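Local coordinates for signal recognition particle 19 kDa protein (Pyrococcus furiosus, PDB 3DLU) that probably binds 7S RNA directly and mediates binding of the SRP54 subunit, serving the targeting and insertion of nascent membrane proteins into the cytoplasmic membrane, at residues A[37-42]-A[93-98]. Sequence-based numbering, arbitrary orientation.
Sequences IVRAAE and REFRRR
With CG anti to the backbone N (chi1 -176°) and the chain extended from CG to NE, Arg-39 reaches out of helix 34-43 over the Phe-95 ring; chi1 of -67° puts Phe-95 CG anti to its carbonyl carbon and sends the ring back toward Arg-39. This stacked cation-pi pair joins the two helices of the alpha+beta fold of SRP19, beside its antiparallel sheet. Guanidinium and ring planes lie 10° apart, and Arg-39 CZ sits 3.8 Å from the Phe-95 centroid. The aliphatic stem shares that face: Arg-39 CD makes a CH-pi contact, also 3.8 Å from the centroid. At the ring edge, near its plane, Ala-40 N meets Phe-95 CE2 at 3.4 Å. Off that plane, away from the guanidinium, Ala-40 CB makes an apolar contact with Phe-95 CE2 at 3.9 Å and packs on Ile-88 and Ile-92. A leucine in place of Phe-95 has no flat ring to carry the guanidinium, and Arg-39 would probably be freer to turn. Near the C-terminal end of helix 81-100, Arg-98 NH1 salt-bridges Glu-94 OE1 (2.6 Å) at its anti lone pair. Water 1 links the stacked partners, accepting from Arg-39 NH1 at 3.2 Å and donating to Phe-95 O at 2.8 Å.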
loop_
_atom_site.group_PDB
_atom_site.type_symbol
_atom_site.label_atom_id
_atom_site.label_comp_id
_atom_site.label_asym_id
_atom_site.label_seq_id
_atom_site.Cartn_x
_atom_site.Cartn_y
_atom_site.Cartn_z
ATOM N N ILE A 37 -2.061 3.516 -16.559
ATOM C CA ILE A 37 -3.026 2.428 -16.647
ATOM C C ILE A 37 -4.416 2.923 -16.247
ATOM O O ILE A 37 -5.409 2.590 -16.887
ATOM C CB ILE A 37 -2.575 1.261 -15.772
ATOM C CG1 ILE A 37 -1.293 0.669 -16.382
ATOM C CG2 ILE A 37 -3.664 0.192 -15.648
ATOM C CD1 ILE A 37 -0.526 -0.267 -15.450
ATOM N N VAL A 38 -4.479 3.738 -15.200
ATOM C CA VAL A 38 -5.765 4.269 -14.770
ATOM C C VAL A 38 -6.341 5.182 -15.854
ATOM O O VAL A 38 -7.519 5.083 -16.207
ATOM C CB VAL A 38 -5.662 5.019 -13.434
ATOM C CG1 VAL A 38 -6.941 5.825 -13.168
ATOM C CG2 VAL A 38 -5.390 4.040 -12.299
ATOM N N ARG A 39 -5.501 6.058 -16.390
ATOM C CA ARG A 39 -5.936 6.950 -17.460
ATOM C C ARG A 39 -6.446 6.169 -18.667
ATOM O O ARG A 39 -7.497 6.503 -19.226
ATOM C CB ARG A 39 -4.811 7.899 -17.885
ATOM C CG ARG A 39 -5.265 8.895 -18.934
ATOM C CD ARG A 39 -4.105 9.740 -19.432
ATOM N NE ARG A 39 -4.490 10.503 -20.618
ATOM C CZ ARG A 39 -3.650 11.216 -21.360
ATOM N NH1 ARG A 39 -2.364 11.266 -21.046
ATOM N NH2 ARG A 39 -4.100 11.879 -22.418
ATOM N N ALA A 40 -5.694 5.144 -19.077
ATOM C CA ALA A 40 -6.103 4.274 -20.186
ATOM C C ALA A 40 -7.431 3.565 -19.923
ATOM O O ALA A 40 -8.295 3.517 -20.796
ATOM C CB ALA A 40 -5.004 3.245 -20.498
ATOM N N ALA A 41 -7.582 3.004 -18.725
ATOM C CA ALA A 41 -8.805 2.279 -18.366
ATOM C C ALA A 41 -10.024 3.189 -18.474
ATOM O O ALA A 41 -11.055 2.791 -19.000
ATOM C CB ALA A 41 -8.694 1.687 -16.952
ATOM N N GLU A 42 -9.881 4.412 -17.978
ATOM C CA GLU A 42 -10.970 5.382 -17.991
ATOM C C GLU A 42 -11.314 5.751 -19.430
ATOM O O GLU A 42 -12.483 5.780 -19.814
ATOM C CB GLU A 42 -10.581 6.615 -17.186
ATOM C CG GLU A 42 -10.552 6.365 -15.670
ATOM C CD GLU A 42 -9.944 7.521 -14.891
ATOM O OE1 GLU A 42 -9.295 8.390 -15.516
ATOM O OE2 GLU A 42 -10.111 7.553 -13.652
ATOM N N ARG A 93 0.351 3.663 -25.311
ATOM C CA ARG A 93 1.225 4.017 -26.429
ATOM C C ARG A 93 0.692 5.263 -27.140
ATOM O O ARG A 93 1.450 6.174 -27.487
ATOM C CB ARG A 93 1.340 2.852 -27.417
ATOM C CG ARG A 93 2.060 3.186 -28.738
ATOM C CD ARG A 93 2.414 1.904 -29.517
ATOM N NE ARG A 93 3.496 1.189 -28.845
ATOM C CZ ARG A 93 3.324 0.083 -28.127
ATOM N NH1 ARG A 93 2.115 -0.470 -28.033
ATOM N NH2 ARG A 93 4.360 -0.467 -27.510
ATOM N N GLU A 94 -0.612 5.291 -27.360
ATOM C CA GLU A 94 -1.245 6.427 -28.012
ATOM C C GLU A 94 -1.112 7.716 -27.188
ATOM O O GLU A 94 -0.735 8.760 -27.738
ATOM C CB GLU A 94 -2.699 6.095 -28.348
ATOM C CG GLU A 94 -3.519 7.250 -28.865
ATOM C CD GLU A 94 -5.012 6.931 -28.898
ATOM O OE1 GLU A 94 -5.824 7.868 -29.058
ATOM O OE2 GLU A 94 -5.373 5.744 -28.759
ATOM N N PHE A 95 -1.404 7.655 -25.883
ATOM C CA PHE A 95 -1.208 8.815 -24.994
ATOM C C PHE A 95 0.219 9.325 -25.099
ATOM O O PHE A 95 0.462 10.524 -25.143
ATOM C CB PHE A 95 -1.387 8.457 -23.508
ATOM C CG PHE A 95 -2.777 8.083 -23.114
ATOM C CD1 PHE A 95 -3.872 8.603 -23.775
ATOM C CD2 PHE A 95 -2.984 7.224 -22.037
ATOM C CE1 PHE A 95 -5.157 8.263 -23.385
ATOM C CE2 PHE A 95 -4.263 6.876 -21.642
ATOM C CZ PHE A 95 -5.354 7.397 -22.315
ATOM N N ARG A 96 1.170 8.401 -25.078
ATOM C CA ARG A 96 2.574 8.787 -25.089
ATOM C C ARG A 96 2.963 9.471 -26.404
ATOM O O ARG A 96 3.734 10.425 -26.397
ATOM C CB ARG A 96 3.470 7.577 -24.806
ATOM C CG ARG A 96 3.343 7.096 -23.353
ATOM C CD ARG A 96 4.214 5.870 -23.130
ATOM N NE ARG A 96 4.254 5.492 -21.725
ATOM C CZ ARG A 96 5.036 4.532 -21.248
ATOM N NH1 ARG A 96 5.848 3.859 -22.069
ATOM N NH2 ARG A 96 5.008 4.245 -19.954
ATOM N N ARG A 97 2.436 8.983 -27.521
ATOM C CA ARG A 97 2.685 9.633 -28.807
ATOM C C ARG A 97 2.104 11.046 -28.809
ATOM O O ARG A 97 2.711 11.976 -29.333
ATOM C CB ARG A 97 2.111 8.803 -29.956
ATOM C CG ARG A 97 2.960 7.584 -30.288
ATOM C CD ARG A 97 2.230 6.612 -31.201
ATOM N NE ARG A 97 3.138 5.598 -31.731
ATOM C CZ ARG A 97 2.742 4.452 -32.274
ATOM N NH1 ARG A 97 1.444 4.163 -32.350
ATOM N NH2 ARG A 97 3.644 3.592 -32.731
ATOM N N ARG A 98 0.933 11.213 -28.208
ATOM C CA ARG A 98 0.354 12.553 -28.072
ATOM C C ARG A 98 1.229 13.480 -27.226
ATOM O O ARG A 98 1.475 14.623 -27.599
ATOM C CB ARG A 98 -1.071 12.493 -27.516
ATOM C CG ARG A 98 -2.103 12.083 -28.545
ATOM C CD ARG A 98 -3.508 12.513 -28.120
ATOM N NE ARG A 98 -4.130 11.544 -27.223
ATOM C CZ ARG A 98 -4.833 10.495 -27.640
ATOM N NH1 ARG A 98 -5.003 10.291 -28.940
ATOM N NH2 ARG A 98 -5.368 9.654 -26.762
HETATM O O HOH W 1 -1.143 12.431 -23.797
#